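Local coordinates for protein rhamnosidase B (PDB 2OKX) that hydrolyses terminal alpha-L-rhamnosyl residues of rhamnose-containing substrates as an inverting glycoside hydrolase of family 78, at residues Y748-H753 against S759-M764; A8-G13 against A185-L190; M357-D360 against Y364-L367; D464-E469 against T476-G481. All blocks are in the same frame, centred on the assembly; numbering follows the deposited sequence.

Interaction 1. Residues Y748-H753 against S759-M764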
loop_
_atom_site.group_PDB
_atom_site.type_symbol
_atom_site.label_atom_id
_atom_site.label_comp_id
_atom_site.label_asym_id
_atom_site.label_seq_id
_atom_site.Cartn_x
_atom_site.Cartn_y
_atom_site.Cartn_z
ATOM N N TYR A 748 2.054 -34.259 -0.824
ATOM C CA TYR A 748 2.887 -33.696 -1.878
ATOM C C TYR A 748 4.068 -32.948 -1.279
ATOM O O TYR A 748 3.935 -32.282 -0.248
ATOM C CB TYR A 748 2.082 -32.738 -2.758
ATOM C CG TYR A 748 0.883 -33.368 -3.423
ATOM C CD1 TYR A 748 -0.311 -33.551 -2.726
ATOM C CD2 TYR A 748 0.942 -33.782 -4.753
ATOM C CE1 TYR A 748 -1.419 -34.129 -3.339
ATOM C CE2 TYR A 748 -0.158 -34.363 -5.375
ATOM C CZ TYR A 748 -1.334 -34.533 -4.664
ATOM O OH TYR A 748 -2.425 -35.102 -5.281
ATOM N N ILE A 749 5.225 -33.064 -1.927
ATOM C CA ILE A 749 6.431 -32.388 -1.465
ATOM C C ILE A 749 6.358 -30.923 -1.883
ATOM O O ILE A 749 5.746 -30.593 -2.897
ATOM C CB ILE A 749 7.698 -33.023 -2.079
ATOM C CG1 ILE A 749 7.687 -32.852 -3.598
ATOM C CG2 ILE A 749 7.765 -34.499 -1.713
ATOM C CD1 ILE A 749 8.946 -33.362 -4.285
ATOM N N ASP A 750 6.979 -30.046 -1.102
ATOM C CA ASP A 750 6.960 -28.625 -1.415
ATOM C C ASP A 750 7.573 -28.291 -2.765
ATOM O O ASP A 750 7.064 -27.427 -3.481
ATOM C CB ASP A 750 7.670 -27.824 -0.322
ATOM C CG ASP A 750 6.720 -27.345 0.757
ATOM O OD1 ASP A 750 5.513 -27.667 0.679
ATOM O OD2 ASP A 750 7.179 -26.643 1.682
ATOM N N CYS A 751 8.658 -28.973 -3.124
ATOM C CA CYS A 751 9.304 -28.687 -4.398
ATOM C C CYS A 751 10.415 -29.654 -4.778
ATOM O O CYS A 751 10.720 -30.610 -4.062
ATOM C CB CYS A 751 9.909 -27.284 -4.362
ATOM S SG CYS A 751 11.392 -27.185 -3.312
ATOM N N ILE A 752 11.004 -29.369 -5.933
ATOM C CA ILE A 752 12.136 -30.106 -6.474
ATOM C C ILE A 752 13.125 -28.994 -6.800
ATOM O O ILE A 752 12.865 -28.151 -7.662
ATOM C CB ILE A 752 11.789 -30.864 -7.775
ATOM C CG1 ILE A 752 10.836 -32.021 -7.472
ATOM C CG2 ILE A 752 13.068 -31.395 -8.420
ATOM C CD1 ILE A 752 10.480 -32.855 -8.692
ATOM N N HIS A 753 14.246 -28.983 -6.091
ATOM C CA HIS A 753 15.264 -27.963 -6.285
ATOM C C HIS A 753 15.916 -28.002 -7.662
ATOM O O HIS A 753 15.736 -28.952 -8.423
ATOM C CB HIS A 753 16.317 -28.095 -5.187
ATOM C CG HIS A 753 15.790 -27.781 -3.821
ATOM N ND1 HIS A 753 15.647 -26.491 -3.357
ATOM C CD2 HIS A 753 15.328 -28.588 -2.837
ATOM C CE1 HIS A 753 15.121 -26.517 -2.146
ATOM N NE2 HIS A 753 14.916 -27.777 -1.807
ATOM N N SER A 759 12.506 -31.919 -2.309
ATOM C CA SER A 759 12.370 -31.325 -0.987
ATOM C C SER A 759 11.899 -32.345 0.038
ATOM O O SER A 759 11.158 -33.270 -0.288
ATOM C CB SER A 759 11.378 -30.159 -1.028
ATOM O OG SER A 759 11.134 -29.662 0.276
ATOM N N ASP A 760 12.335 -32.170 1.279
ATOM C CA ASP A 760 11.941 -33.059 2.361
ATOM C C ASP A 760 11.048 -32.257 3.305
ATOM O O ASP A 760 10.729 -32.693 4.415
ATOM C CB ASP A 760 13.174 -33.567 3.108
ATOM C CG ASP A 760 13.908 -32.463 3.837
ATOM O OD1 ASP A 760 14.228 -31.435 3.200
ATOM O OD2 ASP A 760 14.169 -32.628 5.047
ATOM N N VAL A 761 10.654 -31.074 2.844
ATOM C CA VAL A 761 9.798 -30.187 3.618
ATOM C C VAL A 761 8.335 -30.376 3.214
ATOM O O VAL A 761 8.003 -30.372 2.030
ATOM C CB VAL A 761 10.204 -28.704 3.406
ATOM C CG1 VAL A 761 9.263 -27.782 4.172
ATOM C CG2 VAL A 761 11.641 -28.491 3.866
ATOM N N TYR A 762 7.471 -30.549 4.209
ATOM C CA TYR A 762 6.044 -30.734 3.970
ATOM C C TYR A 762 5.249 -29.632 4.661
ATOM O O TYR A 762 5.464 -29.339 5.839
ATOM C CB TYR A 762 5.607 -32.104 4.482
ATOM C CG TYR A 762 6.254 -33.239 3.728
ATOM C CD1 TYR A 762 5.752 -33.659 2.497
ATOM C CD2 TYR A 762 7.404 -33.859 4.217
ATOM C CE1 TYR A 762 6.377 -34.667 1.768
ATOM C CE2 TYR A 762 8.042 -34.870 3.494
ATOM C CZ TYR A 762 7.523 -35.266 2.272
ATOM O OH TYR A 762 8.152 -36.255 1.550
ATOM N N SER A 763 4.327 -29.025 3.922
ATOM C CA SER A 763 3.522 -27.940 4.467
ATOM C C SER A 763 2.029 -28.145 4.261
ATOM O O SER A 763 1.602 -28.843 3.343
ATOM C CB SER A 763 3.935 -26.620 3.815
ATOM O OG SER A 763 3.667 -26.653 2.423
ATOM N N MET A 764 1.237 -27.532 5.131
ATOM C CA MET A 764 -0.213 -27.615 5.022
ATOM C C MET A 764 -0.628 -26.908 3.741
ATOM O O MET A 764 -1.558 -27.334 3.055
ATOM C CB MET A 764 -0.877 -26.927 6.212
ATOM C CG MET A 764 -0.953 -27.782 7.457
ATOM S SD MET A 764 -1.927 -29.263 7.125
ATOM C CE MET A 764 -3.530 -28.538 6.770
HETATM O O HOH W 1 4.322 -29.915 0.945
#
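D750 and S763 meet through a short bond: S763 OG donates to D750 OD1 at 2.7 Å, on the syn side of the carboxylate. S763 holds OG between its backbone N and carbonyl carbon (chi1 63°), which aims the hydroxyl at the aspartate. A water bridges the two segments, donating hydrogen bonds to D750 OD1 at 2.6 Å and to Y748 O, and accepting one from S763 N. The other carboxylate oxygen, OD2, lies 3.4 Å from V761 CG1 and accepts from the backbone N of D688. Beside these polar groups, I749 CG2 packs 3.8 Å from Y762 CE1, while Y748 O approaches the edge of the Y762 ring. At the far end S759 N donates to C751 O at 2.8 Å, nearly straight at 162°. S759 swings OG anti to its own N (chi1 174°), where it accepts from V761 N at 3.0 Å in an ST turn and also bonds D688. S763 is the N-cap of helix 764-772, and T766 in its first turn also bonds D750 OD1. With OD1 engaged by serine, threonine and water, and OD2 by a backbone N-H, the buried carboxylate is probably stabilised as the anion, tying strand to helix start.

Interaction 2. Residues A8-G13 against A185-L190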
loop_
_atom_site.group_PDB
_atom_site.type_symbol
_atom_site.label_atom_id
_atom_site.label_comp_id
_atom_site.label_asym_id
_atom_site.label_seq_id
_atom_site.Cartn_x
_atom_site.Cartn_y
_atom_site.Cartn_z
ATOM N N ALA A 8 -6.913 21.745 -25.217
ATOM C CA ALA A 8 -6.045 22.268 -24.173
ATOM C C ALA A 8 -4.664 21.668 -24.375
ATOM O O ALA A 8 -4.506 20.688 -25.105
ATOM C CB ALA A 8 -6.589 21.893 -22.797
ATOM N N SER A 9 -3.666 22.253 -23.724
ATOM C CA SER A 9 -2.303 21.767 -23.856
ATOM C C SER A 9 -1.692 21.386 -22.518
ATOM O O SER A 9 -2.014 21.979 -21.488
ATOM C CB SER A 9 -1.432 22.842 -24.513
ATOM O OG SER A 9 -1.969 23.236 -25.763
ATOM N N TRP A 10 -0.819 20.383 -22.538
ATOM C CA TRP A 10 -0.122 19.968 -21.331
ATOM C C TRP A 10 0.803 21.130 -21.000
ATOM O O TRP A 10 1.503 21.636 -21.882
ATOM C CB TRP A 10 0.739 18.730 -21.580
ATOM C CG TRP A 10 0.030 17.422 -21.512
ATOM C CD1 TRP A 10 -0.472 16.702 -22.553
ATOM C CD2 TRP A 10 -0.206 16.644 -20.332
ATOM N NE1 TRP A 10 -1.002 15.516 -22.099
ATOM C CE2 TRP A 10 -0.852 15.457 -20.738
ATOM C CE3 TRP A 10 0.070 16.835 -18.972
ATOM C CZ2 TRP A 10 -1.226 14.460 -19.829
ATOM C CZ3 TRP A 10 -0.303 15.842 -18.066
ATOM C CH2 TRP A 10 -0.943 14.672 -18.501
ATOM N N ILE A 11 0.812 21.558 -19.745
ATOM C CA ILE A 11 1.676 22.658 -19.347
ATOM C C ILE A 11 2.453 22.345 -18.078
ATOM O O ILE A 11 2.059 21.491 -17.280
ATOM C CB ILE A 11 0.876 23.955 -19.102
ATOM C CG1 ILE A 11 -0.113 23.752 -17.952
ATOM C CG2 ILE A 11 0.149 24.367 -20.372
ATOM C CD1 ILE A 11 -0.854 25.018 -17.545
ATOM N N TRP A 12 3.568 23.039 -17.909
ATOM C CA TRP A 12 4.397 22.874 -16.729
ATOM C C TRP A 12 5.068 24.219 -16.482
ATOM O O TRP A 12 4.670 25.226 -17.069
ATOM C CB TRP A 12 5.443 21.774 -16.947
ATOM C CG TRP A 12 6.150 21.378 -15.678
ATOM C CD1 TRP A 12 7.493 21.442 -15.429
ATOM C CD2 TRP A 12 5.540 20.903 -14.469
ATOM N NE1 TRP A 12 7.756 21.044 -14.137
ATOM C CE2 TRP A 12 6.576 20.707 -13.527
ATOM C CE3 TRP A 12 4.220 20.625 -14.089
ATOM C CZ2 TRP A 12 6.332 20.246 -12.227
ATOM C CZ3 TRP A 12 3.977 20.165 -12.793
ATOM C CH2 TRP A 12 5.031 19.982 -11.880
ATOM N N GLY A 13 6.068 24.237 -15.609
ATOM C CA GLY A 13 6.772 25.467 -15.305
ATOM C C GLY A 13 8.182 25.145 -14.854
ATOM O O GLY A 13 8.476 24.000 -14.520
ATOM N N ALA A 185 4.097 12.777 -25.936
ATOM C CA ALA A 185 4.777 11.851 -25.037
ATOM C C ALA A 185 4.994 12.523 -23.688
ATOM O O ALA A 185 5.144 13.742 -23.616
ATOM C CB ALA A 185 6.118 11.425 -25.630
ATOM N N PRO A 186 5.051 11.732 -22.603
ATOM C CA PRO A 186 4.936 10.268 -22.573
ATOM C C PRO A 186 3.518 9.703 -22.443
ATOM O O PRO A 186 3.328 8.488 -22.448
ATOM C CB PRO A 186 5.806 9.893 -21.380
ATOM C CG PRO A 186 5.518 11.006 -20.425
ATOM C CD PRO A 186 5.565 12.240 -21.316
ATOM N N TRP A 187 2.527 10.579 -22.337
ATOM C CA TRP A 187 1.139 10.145 -22.181
ATOM C C TRP A 187 0.495 9.875 -23.539
ATOM O O TRP A 187 -0.405 10.593 -23.971
ATOM C CB TRP A 187 0.372 11.223 -21.423
ATOM C CG TRP A 187 1.183 11.797 -20.301
ATOM C CD1 TRP A 187 1.428 11.226 -19.080
ATOM C CD2 TRP A 187 1.905 13.034 -20.318
ATOM N NE1 TRP A 187 2.258 12.035 -18.337
ATOM C CE2 TRP A 187 2.565 13.150 -19.073
ATOM C CE3 TRP A 187 2.062 14.056 -21.265
ATOM C CZ2 TRP A 187 3.366 14.251 -18.750
ATOM C CZ3 TRP A 187 2.859 15.151 -20.944
ATOM C CH2 TRP A 187 3.500 15.239 -19.697
ATOM N N THR A 188 0.969 8.822 -24.194
ATOM C CA THR A 188 0.507 8.421 -25.519
ATOM C C THR A 188 -0.980 8.640 -25.757
ATOM O O THR A 188 -1.380 9.131 -26.814
ATOM C CB THR A 188 0.847 6.945 -25.775
ATOM O OG1 THR A 188 2.181 6.686 -25.320
ATOM C CG2 THR A 188 0.762 6.628 -27.259
ATOM N N SER A 189 -1.802 8.266 -24.784
ATOM C CA SER A 189 -3.242 8.451 -24.911
ATOM C C SER A 189 -3.852 8.808 -23.566
ATOM O O SER A 189 -3.378 8.359 -22.520
ATOM C CB SER A 189 -3.913 7.181 -25.444
ATOM O OG SER A 189 -3.904 6.148 -24.475
ATOM N N LEU A 190 -4.888 9.640 -23.603
ATOM C CA LEU A 190 -5.597 10.046 -22.398
ATOM C C LEU A 190 -6.920 9.288 -22.424
ATOM O O LEU A 190 -7.716 9.437 -23.356
ATOM C CB LEU A 190 -5.841 11.560 -22.394
ATOM C CG LEU A 190 -4.604 12.456 -22.556
ATOM C CD1 LEU A 190 -4.998 13.916 -22.375
ATOM C CD2 LEU A 190 -3.545 12.078 -21.538
HETATM O O HOH W 2 -0.528 13.173 -24.071
#
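W10 carries its indole beside the backbone N, anti to the carbonyl carbon (chi1 -83°), and with chi2 at 97° the ring stands out from strand 9-12 to lie flat on W187, whose indole is likewise set beside its own backbone N. The result is a face-to-face stack between two sheets of the N-terminal beta domain: strand 9-12 is an outermost strand of a seven-stranded antiparallel sheet, and strand 189-192, just after W187, borders a five-stranded mixed one. Their six-membered rings have centroids 3.7 Å apart and planes inclined by 16°. The overlap is close, since W187 CE3 sits over the centre of the W10 indole, 3.3 Å from W10 CE2. P186, preceded by a cis peptide bond, places CD 3.7 Å above the W187 plane, so P186 and W10 cover opposite faces of W187. W187 is the centre of an inverse gamma turn, and its NE1 donates to D47, a second tie on the ring. L190 comes at the edge of W10 instead, CD2 meeting CZ2 at 3.7 Å. A water at the edge of the W187 ring, in its plane, also bridges the two segments: it donates to W187 O at 2.6 Å and accepts a weak bond from W10 NE1 at 3.1 Å.

Interaction 3. Residues M357-D360 against Y364-L367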
loop_
_atom_site.group_PDB
_atom_site.type_symbol
_atom_site.label_atom_id
_atom_site.label_comp_id
_atom_site.label_asym_id
_atom_site.label_seq_id
_atom_site.Cartn_x
_atom_site.Cartn_y
_atom_site.Cartn_z
ATOM N N MET A 357 25.698 -7.948 -7.968
ATOM C CA MET A 357 26.773 -7.169 -7.370
ATOM C C MET A 357 27.689 -8.056 -6.531
ATOM O O MET A 357 27.228 -8.982 -5.863
ATOM C CB MET A 357 26.178 -6.077 -6.473
ATOM C CG MET A 357 27.195 -5.353 -5.607
ATOM S SD MET A 357 26.402 -4.283 -4.386
ATOM C CE MET A 357 26.125 -5.449 -3.072
ATOM N N GLN A 358 28.986 -7.776 -6.578
ATOM C CA GLN A 358 29.949 -8.523 -5.779
ATOM C C GLN A 358 30.547 -7.550 -4.767
ATOM O O GLN A 358 30.568 -6.343 -4.998
ATOM C CB GLN A 358 31.035 -9.142 -6.667
ATOM C CG GLN A 358 30.640 -10.512 -7.216
ATOM C CD GLN A 358 31.739 -11.186 -8.023
ATOM O OE1 GLN A 358 31.746 -12.409 -8.177
ATOM N NE2 GLN A 358 32.665 -10.391 -8.554
ATOM N N THR A 359 31.017 -8.068 -3.640
ATOM C CA THR A 359 31.573 -7.211 -2.602
ATOM C C THR A 359 33.047 -7.483 -2.322
ATOM O O THR A 359 33.473 -7.477 -1.167
ATOM C CB THR A 359 30.785 -7.379 -1.293
ATOM O OG1 THR A 359 30.950 -8.716 -0.804
ATOM C CG2 THR A 359 29.301 -7.120 -1.529
ATOM N N ASP A 360 33.826 -7.702 -3.375
ATOM C CA ASP A 360 35.246 -7.984 -3.208
ATOM C C ASP A 360 36.181 -6.906 -3.743
ATOM O O ASP A 360 37.395 -7.101 -3.767
ATOM C CB ASP A 360 35.594 -9.323 -3.866
ATOM C CG ASP A 360 35.273 -9.346 -5.349
ATOM O OD1 ASP A 360 35.629 -10.341 -6.016
ATOM O OD2 ASP A 360 34.667 -8.377 -5.850
ATOM N N TYR A 364 37.251 -1.281 -1.501
ATOM C CA TYR A 364 36.155 -1.422 -0.555
ATOM C C TYR A 364 36.612 -2.223 0.660
ATOM O O TYR A 364 36.292 -1.878 1.795
ATOM C CB TYR A 364 34.964 -2.119 -1.223
ATOM C CG TYR A 364 33.934 -2.650 -0.244
ATOM C CD1 TYR A 364 33.769 -4.024 -0.053
ATOM C CD2 TYR A 364 33.137 -1.780 0.501
ATOM C CE1 TYR A 364 32.835 -4.520 0.858
ATOM C CE2 TYR A 364 32.202 -2.264 1.415
ATOM C CZ TYR A 364 32.056 -3.633 1.588
ATOM O OH TYR A 364 31.132 -4.110 2.490
ATOM N N ARG A 365 37.383 -3.279 0.415
ATOM C CA ARG A 365 37.872 -4.145 1.488
ATOM C C ARG A 365 38.969 -3.551 2.366
ATOM O O ARG A 365 39.043 -3.842 3.559
ATOM C CB ARG A 365 38.370 -5.468 0.900
ATOM C CG ARG A 365 37.276 -6.351 0.327
ATOM C CD ARG A 365 36.346 -6.854 1.417
ATOM N NE ARG A 365 35.287 -7.703 0.876
ATOM C CZ ARG A 365 34.382 -8.337 1.614
ATOM N NH1 ARG A 365 34.404 -8.222 2.936
ATOM N NH2 ARG A 365 33.458 -9.092 1.033
ATOM N N ALA A 366 39.827 -2.726 1.782
ATOM C CA ALA A 366 40.927 -2.128 2.535
ATOM C C ALA A 366 40.564 -0.803 3.190
ATOM O O ALA A 366 40.956 -0.532 4.323
ATOM C CB ALA A 366 42.129 -1.931 1.617
ATOM N N LEU A 367 39.802 0.009 2.464
ATOM C CA LEU A 367 39.399 1.340 2.907
ATOM C C LEU A 367 39.142 1.590 4.391
ATOM O O LEU A 367 39.777 2.461 4.992
ATOM C CB LEU A 367 38.186 1.804 2.100
ATOM C CG LEU A 367 37.691 3.230 2.347
ATOM C CD1 LEU A 367 38.856 4.192 2.468
ATOM C CD2 LEU A 367 36.780 3.634 1.204
#
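R365 reaches back from helix 362-370 to the loop just before it and meets one carbonyl with two nitrogens. NE and NH2 of R365 each lie 2.7 Å from T359 O, but the N-H...O angles are only 121° and 120°, so these are two weak bonds sharing one acceptor, and neither hydrogen points squarely at the oxygen. The side chain gets there by a bend: CG lies beside the backbone N and chi2 turns to -67°, turning the guanidinium back toward T359. T359 OG1 is 3.1 Å from R365 NH2.

The inner, closer-packed side belongs to Y364. Its ring meets T359 O at the edge, near the ring plane, with CE1 3.6 Å from that oxygen, and the same CE1 stands 4.0 Å above one face of the R365 guanidinium. Y364 is buried against T306 and C243 of the neighbouring strands, and its OH bonds D304. The outer side, with D360 and R365 both exposed, is looser. D360 offers CA at the guanidinium edge, 4.1 Å from R365 NE; in the conformer described, D360 OD2 is 6.8 Å from R365 NE, not in contact. Separately, a glycerol, probably from the crystallisation liquor, bonds R365 O and, weakly, Y364 O. The pattern is that of a loop-to-helix junction in domain D2, with a helix side chain contacting a backbone carbonyl ahead of the first turn, next to a beta-sheet.

Interaction 4. Residues D464-E469 against T476-G481; sequences DAYGVE and TQHTYG
Y466 and H478 lie rim to rim in a beta hairpin of the concanavalin-like domain, built from strands 462-472 and 475-477, though the close spacing at the Y466 hydroxyl is doubtful. The ring planes differ by only 10° and the centroids stand 5.8 Å apart, so neither ring covers the other, while the side chains themselves cross at about a right angle. Y466 places CG anti to its backbone N (chi1 167°), which sends the ring across toward the chain leaving the second strand. T479 passes alongside in the reverse sense, its OG1 lying in the ring plane at the Y466 edge, 3.6 Å from CE1; that hydroxyl bonds L482 O. The backbone N of T479, the centre of an inverse gamma turn, donates to Y466 OH at 3.2 Å, a bond held with the same reserve. Further along the strand, V468 CB lies 3.9 Å from Q477 O, and T479 CG2 is 3.8 Å from G467 O. H478 is covered on one face by T476 CG2, 3.6 Å above its plane. Helix 397-402 adds contacts with Y466, H478 and T479. A water bridges the two segments, accepting from E469 N at 2.9 Å and donating to Q477 O at 2.6 Å.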
loop_
_atom_site.group_PDB
_atom_site.type_symbol
_atom_site.label_atom_id
_atom_site.label_comp_id
_atom_site.label_asym_id
_atom_site.label_seq_id
_atom_site.Cartn_x
_atom_site.Cartn_y
_atom_site.Cartn_z
ATOM N N ASP A 464 5.100 18.454 13.836
ATOM C CA ASP A 464 5.469 17.155 13.275
ATOM C C ASP A 464 4.338 16.139 13.416
ATOM O O ASP A 464 3.720 16.025 14.478
ATOM C CB ASP A 464 6.710 16.607 13.979
ATOM C CG ASP A 464 7.993 17.275 13.516
ATOM O OD1 ASP A 464 9.055 16.969 14.091
ATOM O OD2 ASP A 464 7.938 18.092 12.574
ATOM N N ALA A 465 4.079 15.402 12.340
ATOM C CA ALA A 465 3.030 14.394 12.334
ATOM C C ALA A 465 3.626 13.058 11.915
ATOM O O ALA A 465 4.376 12.983 10.943
ATOM C CB ALA A 465 1.922 14.797 11.376
ATOM N N TYR A 466 3.291 12.009 12.660
ATOM C CA TYR A 466 3.791 10.667 12.390
ATOM C C TYR A 466 2.715 9.645 12.771
ATOM O O TYR A 466 2.287 9.586 13.919
ATOM C CB TYR A 466 5.073 10.444 13.197
ATOM C CG TYR A 466 5.556 9.015 13.285
ATOM C CD1 TYR A 466 5.639 8.205 12.149
ATOM C CD2 TYR A 466 5.975 8.483 14.505
ATOM C CE1 TYR A 466 6.133 6.898 12.228
ATOM C CE2 TYR A 466 6.472 7.188 14.595
ATOM C CZ TYR A 466 6.550 6.402 13.454
ATOM O OH TYR A 466 7.082 5.137 13.547
ATOM N N GLY A 467 2.280 8.847 11.801
ATOM C CA GLY A 467 1.242 7.869 12.074
ATOM C C GLY A 467 1.695 6.424 12.168
ATOM O O GLY A 467 2.461 5.947 11.330
ATOM N N VAL A 468 1.233 5.728 13.202
ATOM C CA VAL A 468 1.565 4.318 13.371
ATOM C C VAL A 468 0.258 3.539 13.479
ATOM O O VAL A 468 -0.799 4.124 13.717
ATOM C CB VAL A 468 2.442 4.064 14.622
ATOM C CG1 VAL A 468 3.744 4.845 14.503
ATOM C CG2 VAL A 468 1.698 4.450 15.891
ATOM N N GLU A 469 0.335 2.225 13.291
ATOM C CA GLU A 469 -0.847 1.365 13.342
ATOM C C GLU A 469 -1.053 0.687 14.686
ATOM O O GLU A 469 -2.185 0.392 15.072
ATOM C CB GLU A 469 -0.732 0.234 12.321
ATOM C CG GLU A 469 -0.490 0.626 10.896
ATOM C CD GLU A 469 -0.557 -0.583 9.985
ATOM O OE1 GLU A 469 0.292 -1.486 10.124
ATOM O OE2 GLU A 469 -1.469 -0.633 9.138
ATOM N N THR A 476 5.710 0.894 20.999
ATOM C CA THR A 476 5.210 1.530 19.789
ATOM C C THR A 476 5.794 0.755 18.617
ATOM O O THR A 476 7.008 0.596 18.533
ATOM C CB THR A 476 5.676 3.011 19.678
ATOM O OG1 THR A 476 5.044 3.799 20.696
ATOM C CG2 THR A 476 5.317 3.583 18.312
ATOM N N GLN A 477 4.949 0.235 17.727
ATOM C CA GLN A 477 5.489 -0.477 16.574
ATOM C C GLN A 477 5.755 0.581 15.513
ATOM O O GLN A 477 4.832 1.042 14.839
ATOM C CB GLN A 477 4.502 -1.519 16.022
ATOM C CG GLN A 477 5.112 -2.359 14.908
ATOM C CD GLN A 477 4.173 -3.419 14.354
ATOM O OE1 GLN A 477 3.313 -3.941 15.064
ATOM N NE2 GLN A 477 4.358 -3.760 13.082
ATOM N N HIS A 478 7.013 0.987 15.375
ATOM C CA HIS A 478 7.350 1.998 14.384
ATOM C C HIS A 478 7.254 1.441 12.976
ATOM O O HIS A 478 7.505 0.259 12.750
ATOM C CB HIS A 478 8.747 2.564 14.653
ATOM C CG HIS A 478 8.797 3.438 15.865
ATOM N ND1 HIS A 478 9.409 3.054 17.037
ATOM C CD2 HIS A 478 8.251 4.651 16.106
ATOM C CE1 HIS A 478 9.237 3.996 17.949
ATOM N NE2 HIS A 478 8.537 4.974 17.408
ATOM N N THR A 479 6.877 2.302 12.034
ATOM C CA THR A 479 6.723 1.891 10.651
ATOM C C THR A 479 8.056 1.869 9.899
ATOM O O THR A 479 8.231 2.579 8.910
ATOM C CB THR A 479 5.716 2.817 9.918
ATOM O OG1 THR A 479 6.182 4.170 9.954
ATOM C CG2 THR A 479 4.354 2.764 10.601
ATOM N N TYR A 480 8.995 1.051 10.375
ATOM C CA TYR A 480 10.307 0.933 9.732
ATOM C C TYR A 480 10.076 0.675 8.251
ATOM O O TYR A 480 9.316 -0.225 7.888
ATOM C CB TYR A 480 11.102 -0.233 10.328
ATOM C CG TYR A 480 11.279 -0.162 11.825
ATOM C CD1 TYR A 480 12.074 0.824 12.413
ATOM C CD2 TYR A 480 10.632 -1.071 12.658
ATOM C CE1 TYR A 480 12.219 0.900 13.798
ATOM C CE2 TYR A 480 10.767 -1.004 14.036
ATOM C CZ TYR A 480 11.559 -0.018 14.602
ATOM O OH TYR A 480 11.677 0.042 15.972
ATOM N N GLY A 481 10.728 1.466 7.402
ATOM C CA GLY A 481 10.564 1.315 5.967
ATOM C C GLY A 481 9.508 2.260 5.423
ATOM O O GLY A 481 9.257 2.308 4.213
HETATM O O HOH W 3 2.611 0.390 13.589
#

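How the interactions relate
The four contacts are spread over a multidomain chain and none touches another. Interaction 2 is in the N-terminal domain, interaction 3 in domain D2, interaction 4 in the concanavalin-like domain and interaction 1 in the six-hairpin glycosidase domain; along the sequence they follow one another in the order 2, 3, 4, 1. Interactions 3 and 4 come nearest, about 19 Å between closest atoms; interactions 1 and 2 are farthest, with centres 52 Å apart. Interaction 4 is the most central, 15 Å from the chain centre, and links domains: Q477 and E469 bond H860 of the glycosidase range, which in this family holds the catalytic (alpha/alpha)6 barrel. Interaction 1 belongs to that same range.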